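MUTM (fpg) protein (Thermus thermophilus, PDB 1EE8) belongs to the MutM (Fpg) family, whose members combine a strand-rich N-terminal domain, a helix-two-turn-helix (H2TH) domain and a zinc finger. Local coordinates at residues 6-9 and 10-14; 115-118 and 119-122; 133-136 and 137-141; 180-183 and 184-188. One frame throughout, in Å; residues are numbered along the deposited sequence.

Contact 1: 6-9 and 10-14; sequences VETT and RRRLR
V6, E7, T8 and T9 form one turn of helix 3-17 and R10 to L13 the next. The bonds R10 N to V6 O, R11 N to E7 O, R12 N to T8 O and L13 N to T9 O each measure 2.9 Å, and the one between R11 and E7 is almost straight at its hydrogen (177°). E7 bends at chi2 (57°), which brings its carboxylate up beside both arginines. OE2 of E7 takes R10 NH1 on its syn lone pair at 2.8 Å and R11 NE on its anti side at 2.9 Å, a salt-bridge network in which neither guanidinium lies flat against the carboxylate. OE1 is salt-bridged to R49 of strand 42-50. Farther along, R10 NH2 sits over the centre of the R14 guanidinium, 3.4 Å above its plane; R14 in turn pairs with E46. On the side of the helix that faces strand 53-58, T9 CG2 lies alongside L13 CD1 at 3.8 Å, and these two side chains rest on L54 and F56 of that strand. Three arginines thus draw on the two oxygens of one buried carboxylate, which probably keeps E7 ionised and ties the helix to the sheet.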
loop_
_atom_site.group_PDB
_atom_site.type_symbol
_atom_site.label_atom_id
_atom_site.label_comp_id
_atom_site.label_asym_id
_atom_site.label_seq_id
_atom_site.Cartn_x
_atom_site.Cartn_y
_atom_site.Cartn_z
ATOM N N VAL A 6 -15.993 -18.384 11.419
ATOM C CA VAL A 6 -14.867 -17.465 11.347
ATOM C C VAL A 6 -13.911 -17.705 12.509
ATOM O O VAL A 6 -12.694 -17.689 12.331
ATOM C CB VAL A 6 -15.352 -16.001 11.348
ATOM C CG1 VAL A 6 -14.165 -15.050 11.245
ATOM C CG2 VAL A 6 -16.308 -15.785 10.175
ATOM N N GLU A 7 -14.464 -17.950 13.694
ATOM C CA GLU A 7 -13.642 -18.208 14.871
ATOM C C GLU A 7 -12.865 -19.500 14.665
ATOM O O GLU A 7 -11.687 -19.589 15.009
ATOM C CB GLU A 7 -14.519 -18.315 16.119
ATOM C CG GLU A 7 -13.754 -18.522 17.428
ATOM C CD GLU A 7 -12.724 -17.427 17.715
ATOM O OE1 GLU A 7 -13.034 -16.233 17.525
ATOM O OE2 GLU A 7 -11.602 -17.766 18.147
ATOM N N THR A 8 -13.521 -20.507 14.096
ATOM C CA THR A 8 -12.846 -21.769 13.842
ATOM C C THR A 8 -11.689 -21.542 12.871
ATOM O O THR A 8 -10.634 -22.150 12.998
ATOM C CB THR A 8 -13.811 -22.819 13.259
ATOM O OG1 THR A 8 -14.839 -23.093 14.218
ATOM C CG2 THR A 8 -13.072 -24.111 12.945
ATOM N N THR A 9 -11.895 -20.662 11.897
ATOM C CA THR A 9 -10.860 -20.353 10.925
ATOM C C THR A 9 -9.687 -19.682 11.647
ATOM O O THR A 9 -8.522 -20.038 11.434
ATOM C CB THR A 9 -11.420 -19.427 9.823
ATOM O OG1 THR A 9 -12.416 -20.141 9.071
ATOM C CG2 THR A 9 -10.315 -18.962 8.887
ATOM N N ARG A 10 -10.005 -18.728 12.519
ATOM C CA ARG A 10 -8.987 -18.019 13.288
ATOM C C ARG A 10 -8.149 -19.012 14.083
ATOM O O ARG A 10 -6.928 -19.027 13.980
ATOM C CB ARG A 10 -9.648 -17.019 14.245
ATOM C CG ARG A 10 -8.726 -16.474 15.331
ATOM C CD ARG A 10 -9.421 -15.439 16.215
ATOM N NE ARG A 10 -8.545 -14.973 17.293
ATOM C CZ ARG A 10 -8.411 -15.581 18.468
ATOM N NH1 ARG A 10 -9.109 -16.680 18.740
ATOM N NH2 ARG A 10 -7.550 -15.110 19.363
ATOM N N ARG A 11 -8.813 -19.849 14.871
ATOM C CA ARG A 11 -8.118 -20.845 15.683
ATOM C C ARG A 11 -7.304 -21.834 14.861
ATOM O O ARG A 11 -6.207 -22.214 15.261
ATOM C CB ARG A 11 -9.122 -21.589 16.568
ATOM C CG ARG A 11 -9.833 -20.654 17.542
ATOM C CD ARG A 11 -10.837 -21.364 18.431
ATOM N NE ARG A 11 -11.434 -20.412 19.365
ATOM C CZ ARG A 11 -12.125 -20.752 20.448
ATOM N NH1 ARG A 11 -12.316 -22.028 20.744
ATOM N NH2 ARG A 11 -12.618 -19.809 21.235
ATOM N N ARG A 12 -7.818 -22.245 13.707
ATOM C CA ARG A 12 -7.086 -23.191 12.873
ATOM C C ARG A 12 -5.858 -22.566 12.217
ATOM O O ARG A 12 -4.812 -23.200 12.111
ATOM C CB ARG A 12 -7.991 -23.767 11.785
ATOM C CG ARG A 12 -9.126 -24.618 12.314
ATOM C CD ARG A 12 -8.603 -25.832 13.068
ATOM N NE ARG A 12 -9.693 -26.711 13.477
ATOM C CZ ARG A 12 -9.524 -27.921 14.001
ATOM N NH1 ARG A 12 -8.300 -28.400 14.183
ATOM N NH2 ARG A 12 -10.581 -28.655 14.334
ATOM N N LEU A 13 -5.986 -21.321 11.781
ATOM C CA LEU A 13 -4.877 -20.649 11.122
ATOM C C LEU A 13 -3.768 -20.140 12.037
ATOM O O LEU A 13 -2.603 -20.173 11.657
ATOM C CB LEU A 13 -5.389 -19.476 10.272
ATOM C CG LEU A 13 -6.272 -19.761 9.058
ATOM C CD1 LEU A 13 -6.591 -18.444 8.357
ATOM C CD2 LEU A 13 -5.576 -20.716 8.104
ATOM N N ARG A 14 -4.111 -19.671 13.233
ATOM C CA ARG A 14 -3.089 -19.121 14.121
ATOM C C ARG A 14 -1.843 -19.974 14.324
ATOM O O ARG A 14 -0.728 -19.464 14.224
ATOM C CB ARG A 14 -3.689 -18.726 15.474
ATOM C CG ARG A 14 -4.569 -17.484 15.393
ATOM C CD ARG A 14 -4.543 -16.683 16.688
ATOM N NE ARG A 14 -4.909 -17.501 17.834
ATOM C CZ ARG A 14 -4.747 -17.139 19.101
ATOM N NH1 ARG A 14 -4.215 -15.957 19.404
ATOM N NH2 ARG A 14 -5.125 -17.962 20.065
#

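Contact 2: 115-118 and 119-122; sequences IPLL and LRLG
One face of the R120 guanidinium lies over L117: L117 CD1 is 3.6 Å from R120 NE, and L117 CA is 3.6 Å from R120 NH2. At the edge, in plane, is water 1, which accepts a weak bond from R120 NH2 (3.5 Å) and donates to P116 O at 3.0 Å, so a water closes the loop between the guanidinium and the start of the turn. Chi1 of R120 (59°) puts CG between the backbone N and the carbonyl carbon, and the extended chain then runs back over L117. Helix 117-120 is barely one turn long and is held mainly by i to i+3 bonds, as in a 3-10 turn. L119 N reaches P116 O at 2.7 Å and R120 N reaches L117 O at 3.2 Å, the latter donor standing 66° out of the carbonyl plane, well off any lone pair. A weak bond from L121 N also ends on L117 O. The turn follows the last long strand of the N-terminal beta-sandwich, 103-108, and leads towards helix 132-140. On its apolar side L121 spreads its two methyls, CD2 meeting L117 CD1 at 3.8 Å and CD1 meeting L118 CD1 at 3.8 Å. L117 and L118 also pack on F53 of strand 53-58, while R50 touches L118 and L121 and donates through NH2 to G122 O.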
loop_
_atom_site.group_PDB
_atom_site.type_symbol
_atom_site.label_atom_id
_atom_site.label_comp_id
_atom_site.label_asym_id
_atom_site.label_seq_id
_atom_site.Cartn_x
_atom_site.Cartn_y
_atom_site.Cartn_z
ATOM N N ILE A 115 -14.357 0.233 6.105
ATOM C CA ILE A 115 -15.092 -0.884 6.690
ATOM C C ILE A 115 -15.798 -0.380 7.954
ATOM O O ILE A 115 -15.532 -0.850 9.061
ATOM C CB ILE A 115 -14.118 -2.016 7.075
ATOM C CG1 ILE A 115 -12.966 -2.066 6.068
ATOM C CG2 ILE A 115 -14.843 -3.356 7.071
ATOM C CD1 ILE A 115 -11.769 -2.859 6.541
ATOM N N PRO A 116 -16.710 0.589 7.800
ATOM C CA PRO A 116 -17.442 1.155 8.940
ATOM C C PRO A 116 -18.202 0.167 9.827
ATOM O O PRO A 116 -18.318 0.384 11.033
ATOM C CB PRO A 116 -18.350 2.199 8.286
ATOM C CG PRO A 116 -18.539 1.672 6.901
ATOM C CD PRO A 116 -17.165 1.193 6.535
ATOM N N LEU A 117 -18.716 -0.912 9.246
ATOM C CA LEU A 117 -19.440 -1.906 10.036
ATOM C C LEU A 117 -18.540 -2.363 11.176
ATOM O O LEU A 117 -18.988 -2.586 12.300
ATOM C CB LEU A 117 -19.821 -3.117 9.176
ATOM C CG LEU A 117 -20.415 -4.310 9.943
ATOM C CD1 LEU A 117 -21.675 -3.873 10.675
ATOM C CD2 LEU A 117 -20.725 -5.453 8.983
ATOM N N LEU A 118 -17.258 -2.484 10.866
ATOM C CA LEU A 118 -16.266 -2.919 11.828
ATOM C C LEU A 118 -16.144 -1.942 13.003
ATOM O O LEU A 118 -15.680 -2.309 14.086
ATOM C CB LEU A 118 -14.927 -3.068 11.107
ATOM C CG LEU A 118 -13.817 -3.890 11.745
ATOM C CD1 LEU A 118 -14.361 -5.212 12.252
ATOM C CD2 LEU A 118 -12.725 -4.103 10.706
ATOM N N LEU A 119 -16.579 -0.703 12.789
ATOM C CA LEU A 119 -16.507 0.328 13.821
ATOM C C LEU A 119 -17.726 0.393 14.731
ATOM O O LEU A 119 -17.635 0.875 15.857
ATOM C CB LEU A 119 -16.298 1.700 13.178
ATOM C CG LEU A 119 -14.924 1.967 12.567
ATOM C CD1 LEU A 119 -14.936 3.314 11.864
ATOM C CD2 LEU A 119 -13.864 1.931 13.658
ATOM N N ARG A 120 -18.867 -0.083 14.247
ATOM C CA ARG A 120 -20.086 -0.042 15.040
ATOM C C ARG A 120 -20.514 -1.393 15.620
ATOM O O ARG A 120 -21.502 -1.467 16.346
ATOM C CB ARG A 120 -21.233 0.531 14.206
ATOM C CG ARG A 120 -21.539 -0.246 12.942
ATOM C CD ARG A 120 -22.936 0.080 12.455
ATOM N NE ARG A 120 -23.307 -0.666 11.255
ATOM C CZ ARG A 120 -22.868 -0.389 10.032
ATOM N NH1 ARG A 120 -23.263 -1.128 9.003
ATOM N NH2 ARG A 120 -22.042 0.629 9.832
ATOM N N LEU A 121 -19.788 -2.458 15.299
ATOM C CA LEU A 121 -20.141 -3.780 15.816
ATOM C C LEU A 121 -20.377 -3.746 17.321
ATOM O O LEU A 121 -19.647 -3.086 18.060
ATOM C CB LEU A 121 -19.035 -4.791 15.503
ATOM C CG LEU A 121 -18.878 -5.222 14.041
ATOM C CD1 LEU A 121 -17.678 -6.151 13.919
ATOM C CD2 LEU A 121 -20.151 -5.907 13.559
ATOM N N GLY A 122 -21.405 -4.459 17.773
ATOM C CA GLY A 122 -21.698 -4.497 19.190
ATOM C C GLY A 122 -20.706 -5.388 19.907
ATOM O O GLY A 122 -19.751 -5.873 19.299
HETATM O O HOH W 1 -19.994 2.779 11.625
#

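Contact 3: 133-136 and 137-141; sequences PGFF and RGLKE
R137 meets P133 and G134 one turn back: its amide N bonds to P133 O at 2.8 Å, and its side chain, bent at chi3 (54°), curls round to set one face of the guanidinium over G134 CA, with NH2 of R137 3.5 Å from that carbon. G138 continues the helix with a bond from its N to G134 O of 2.7 Å. L139 then turns CD1 onto a face of the F135 ring, 3.8 Å from the ring centroid and 29° off the normal, a CH-pi contact that is snug at F135 CE1, 3.4 Å from L139 CD1. L139 N bonds weakly to F135 O and also donates to F136 O at 2.9 Å, from well above that carbonyl plane. K140 N reaches the same oxygen at 3.0 Å, and F136 O thus accepts from two amides, L139 N (i to i+3) and K140 N (i to i+4). K140 lies alongside F136 and points the same way, its CG over the ring face at 4.2 Å from the centroid. A bend at chi2 keeps its chain along the ring, and NZ finishes on R180 O. With F135 on L190 of helix 184-203 and L139 on L146 and L149 of helix 146-152, helix 132-140 is an amphipathic member of the helical bundle of the H2TH domain.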
loop_
_atom_site.group_PDB
_atom_site.type_symbol
_atom_site.label_atom_id
_atom_site.label_comp_id
_atom_site.label_asym_id
_atom_site.label_seq_id
_atom_site.Cartn_x
_atom_site.Cartn_y
_atom_site.Cartn_z
ATOM N N PRO A 133 -28.223 -6.265 30.399
ATOM C CA PRO A 133 -28.878 -4.954 30.460
ATOM C C PRO A 133 -28.894 -4.265 29.095
ATOM O O PRO A 133 -29.950 -3.849 28.610
ATOM C CB PRO A 133 -28.036 -4.201 31.489
ATOM C CG PRO A 133 -27.631 -5.303 32.437
ATOM C CD PRO A 133 -27.222 -6.403 31.471
ATOM N N GLY A 134 -27.719 -4.152 28.482
ATOM C CA GLY A 134 -27.620 -3.523 27.177
ATOM C C GLY A 134 -28.413 -4.293 26.139
ATOM O O GLY A 134 -29.161 -3.708 25.351
ATOM N N PHE A 135 -28.255 -5.615 26.145
ATOM C CA PHE A 135 -28.964 -6.477 25.206
ATOM C C PHE A 135 -30.465 -6.272 25.342
ATOM O O PHE A 135 -31.161 -6.020 24.355
ATOM C CB PHE A 135 -28.600 -7.949 25.461
ATOM C CG PHE A 135 -29.364 -8.923 24.600
ATOM C CD1 PHE A 135 -30.345 -9.742 25.155
ATOM C CD2 PHE A 135 -29.114 -9.007 23.231
ATOM C CE1 PHE A 135 -31.070 -10.636 24.358
ATOM C CE2 PHE A 135 -29.831 -9.895 22.424
ATOM C CZ PHE A 135 -30.812 -10.712 22.992
ATOM N N PHE A 136 -30.959 -6.363 26.573
ATOM C CA PHE A 136 -32.379 -6.183 26.839
ATOM C C PHE A 136 -32.830 -4.795 26.377
ATOM O O PHE A 136 -33.825 -4.669 25.659
ATOM C CB PHE A 136 -32.659 -6.384 28.339
ATOM C CG PHE A 136 -34.119 -6.324 28.703
ATOM C CD1 PHE A 136 -35.074 -6.973 27.925
ATOM C CD2 PHE A 136 -34.539 -5.636 29.835
ATOM C CE1 PHE A 136 -36.425 -6.937 28.269
ATOM C CE2 PHE A 136 -35.888 -5.594 30.189
ATOM C CZ PHE A 136 -36.833 -6.245 29.405
ATOM N N ARG A 137 -32.095 -3.758 26.777
ATOM C CA ARG A 137 -32.438 -2.396 26.369
ATOM C C ARG A 137 -32.475 -2.294 24.847
ATOM O O ARG A 137 -33.358 -1.642 24.277
ATOM C CB ARG A 137 -31.421 -1.389 26.921
ATOM C CG ARG A 137 -31.620 0.028 26.381
ATOM C CD ARG A 137 -30.788 1.090 27.117
ATOM N NE ARG A 137 -29.357 0.787 27.174
ATOM C CZ ARG A 137 -28.782 0.037 28.114
ATOM N NH1 ARG A 137 -29.509 -0.498 29.088
ATOM N NH2 ARG A 137 -27.475 -0.178 28.084
ATOM N N GLY A 138 -31.514 -2.945 24.197
ATOM C CA GLY A 138 -31.447 -2.920 22.748
ATOM C C GLY A 138 -32.680 -3.516 22.106
ATOM O O GLY A 138 -33.080 -3.115 21.014
ATOM N N LEU A 139 -33.295 -4.476 22.787
ATOM C CA LEU A 139 -34.490 -5.118 22.259
ATOM C C LEU A 139 -35.729 -4.266 22.511
ATOM O O LEU A 139 -36.616 -4.167 21.658
ATOM C CB LEU A 139 -34.661 -6.501 22.899
ATOM C CG LEU A 139 -33.482 -7.460 22.707
ATOM C CD1 LEU A 139 -33.696 -8.720 23.527
ATOM C CD2 LEU A 139 -33.336 -7.793 21.227
ATOM N N LYS A 140 -35.788 -3.645 23.684
ATOM C CA LYS A 140 -36.931 -2.815 24.049
ATOM C C LYS A 140 -37.074 -1.541 23.223
ATOM O O LYS A 140 -38.113 -0.881 23.272
ATOM C CB LYS A 140 -36.872 -2.461 25.538
ATOM C CG LYS A 140 -37.406 -3.561 26.443
ATOM C CD LYS A 140 -38.871 -3.848 26.131
ATOM C CE LYS A 140 -39.434 -4.964 27.001
ATOM N NZ LYS A 140 -40.864 -5.242 26.671
ATOM N N GLU A 141 -36.040 -1.208 22.458
ATOM C CA GLU A 141 -36.073 -0.011 21.629
ATOM C C GLU A 141 -36.495 -0.304 20.192
ATOM O O GLU A 141 -36.559 0.605 19.368
ATOM C CB GLU A 141 -34.697 0.661 21.625
ATOM C CG GLU A 141 -34.273 1.198 22.982
ATOM C CD GLU A 141 -32.902 1.854 22.963
ATOM O OE1 GLU A 141 -32.570 2.552 23.947
ATOM O OE2 GLU A 141 -32.154 1.672 21.976
#

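Contact 4: 180-183 and 184-188; sequences RSLT and EEEAR
T183 has chi1 at 66°, which lodges OG1 between its own backbone N and carbonyl carbon and aims it at the first turn of the helix, where it accepts from E186 N at 3.1 Å. E186 answers: with CG anti to the carbonyl carbon (chi1 -76°) and the chain extended beyond, its carboxylate reaches back to the amide of T183. There E186 OE2 accepts from T183 N at 3.1 Å, met on its anti side and 21° out of the carboxylate plane. The two reciprocal bonds make a capping box, with T183 as N-cap of helix 184-203. The side chains press together as they exchange them, T183 OG1 lying 3.3 Å from E186 CG. The regular helical pattern starts at once, A187 N bonding to T183 O at 2.9 Å. L182 crosses E186 obliquely, its CD2 3.3 Å from E186 OE2. That oxygen is also salt-bridged to R177, so it serves two donors, and a carboxylate held at the positive end of a helix dipole would probably be stabilised in its charged form. In the first turn E184 OE2 reaches forward to R188 NH1 in a salt bridge of 2.7 Å; the hydrogen bonds from NH1 and NH2 of R188 are both weak. Around the cap, L182 rests on L173, while E184 and A187 meet F136 of helix 132-140. K140 NZ from that same helix also binds L182 O, fastening the loop after helix 161-170 just ahead of the cap.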
loop_
_atom_site.group_PDB
_atom_site.type_symbol
_atom_site.label_atom_id
_atom_site.label_comp_id
_atom_site.label_asym_id
_atom_site.label_seq_id
_atom_site.Cartn_x
_atom_site.Cartn_y
_atom_site.Cartn_z
ATOM N N ARG A 180 -39.510 -5.680 20.918
ATOM C CA ARG A 180 -39.922 -5.046 22.167
ATOM C C ARG A 180 -41.016 -5.810 22.908
ATOM O O ARG A 180 -41.203 -5.630 24.113
ATOM C CB ARG A 180 -40.400 -3.616 21.894
ATOM C CG ARG A 180 -41.466 -3.514 20.816
ATOM C CD ARG A 180 -42.058 -2.117 20.780
ATOM N NE ARG A 180 -41.012 -1.106 20.889
ATOM C CZ ARG A 180 -41.231 0.205 20.878
ATOM N NH1 ARG A 180 -42.468 0.672 20.757
ATOM N NH2 ARG A 180 -40.208 1.048 21.003
ATOM N N SER A 181 -41.739 -6.659 22.186
ATOM C CA SER A 181 -42.816 -7.435 22.787
ATOM C C SER A 181 -42.294 -8.428 23.812
ATOM O O SER A 181 -43.063 -8.957 24.611
ATOM C CB SER A 181 -43.596 -8.193 21.709
ATOM O OG SER A 181 -42.862 -9.308 21.234
ATOM N N LEU A 182 -40.990 -8.680 23.798
ATOM C CA LEU A 182 -40.400 -9.635 24.735
ATOM C C LEU A 182 -40.404 -9.170 26.179
ATOM O O LEU A 182 -40.175 -8.001 26.460
ATOM C CB LEU A 182 -38.953 -9.962 24.348
ATOM C CG LEU A 182 -38.678 -10.890 23.163
ATOM C CD1 LEU A 182 -37.186 -11.212 23.124
ATOM C CD2 LEU A 182 -39.490 -12.176 23.305
ATOM N N THR A 183 -40.662 -10.100 27.093
ATOM C CA THR A 183 -40.641 -9.789 28.515
ATOM C C THR A 183 -39.175 -9.960 28.903
ATOM O O THR A 183 -38.386 -10.468 28.107
ATOM C CB THR A 183 -41.493 -10.780 29.338
ATOM O OG1 THR A 183 -40.908 -12.089 29.270
ATOM C CG2 THR A 183 -42.915 -10.826 28.800
ATOM N N GLU A 184 -38.805 -9.552 30.110
ATOM C CA GLU A 184 -37.414 -9.684 30.522
ATOM C C GLU A 184 -37.014 -11.147 30.671
ATOM O O GLU A 184 -35.857 -11.512 30.459
ATOM C CB GLU A 184 -37.162 -8.941 31.838
ATOM C CG GLU A 184 -35.691 -8.904 32.215
ATOM C CD GLU A 184 -35.389 -7.938 33.341
ATOM O OE1 GLU A 184 -35.913 -6.804 33.307
ATOM O OE2 GLU A 184 -34.614 -8.307 34.253
ATOM N N GLU A 185 -37.971 -11.984 31.045
ATOM C CA GLU A 185 -37.696 -13.403 31.208
ATOM C C GLU A 185 -37.462 -14.010 29.826
ATOM O O GLU A 185 -36.597 -14.864 29.646
ATOM C CB GLU A 185 -38.874 -14.081 31.914
ATOM C CG GLU A 185 -38.655 -15.538 32.266
ATOM C CD GLU A 185 -38.788 -16.445 31.067
ATOM O OE1 GLU A 185 -39.772 -16.284 30.307
ATOM O OE2 GLU A 185 -37.916 -17.321 30.891
ATOM N N GLU A 186 -38.236 -13.560 28.846
ATOM C CA GLU A 186 -38.080 -14.055 27.490
ATOM C C GLU A 186 -36.725 -13.599 26.950
ATOM O O GLU A 186 -36.004 -14.373 26.312
ATOM C CB GLU A 186 -39.235 -13.554 26.612
ATOM C CG GLU A 186 -40.537 -14.318 26.856
ATOM C CD GLU A 186 -41.706 -13.812 26.034
ATOM O OE1 GLU A 186 -42.587 -14.637 25.704
ATOM O OE2 GLU A 186 -41.762 -12.598 25.727
ATOM N N ALA A 187 -36.367 -12.351 27.238
ATOM C CA ALA A 187 -35.092 -11.798 26.797
ATOM C C ALA A 187 -33.928 -12.544 27.430
ATOM O O ALA A 187 -32.902 -12.758 26.789
ATOM C CB ALA A 187 -35.006 -10.315 27.139
ATOM N N ARG A 188 -34.072 -12.929 28.693
ATOM C CA ARG A 188 -33.000 -13.665 29.358
ATOM C C ARG A 188 -32.797 -15.047 28.718
ATOM O O ARG A 188 -31.674 -15.549 28.661
ATOM C CB ARG A 188 -33.282 -13.819 30.860
ATOM C CG ARG A 188 -32.946 -12.577 31.693
ATOM C CD ARG A 188 -32.520 -12.946 33.119
ATOM N NE ARG A 188 -32.093 -11.781 33.904
ATOM C CZ ARG A 188 -32.916 -10.847 34.377
ATOM N NH1 ARG A 188 -34.220 -10.933 34.152
ATOM N NH2 ARG A 188 -32.435 -9.820 35.065
#

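Overall arrangement
The four contacts follow one another along the chain without interlocking. Contact 1 lies on helix 3-17, against strands 42-50 and 53-58 of the N-terminal beta-sandwich. Contact 2, its centre about 20 Å from that of contact 1, is the short helix 117-120 that also leans on those two strands. Contacts 3 and 4 belong to the H2TH domain, on the opposite side of the chain's centre from contact 1, with centres about 30 and 34 Å from it. They alone touch each other, centres about 9 Å apart, where helix 132-140 meets the start of helix 184-203. Contact 2, about 19 Å from contact 3 between centres, thus lies on the chain's path from sheet to helical bundle.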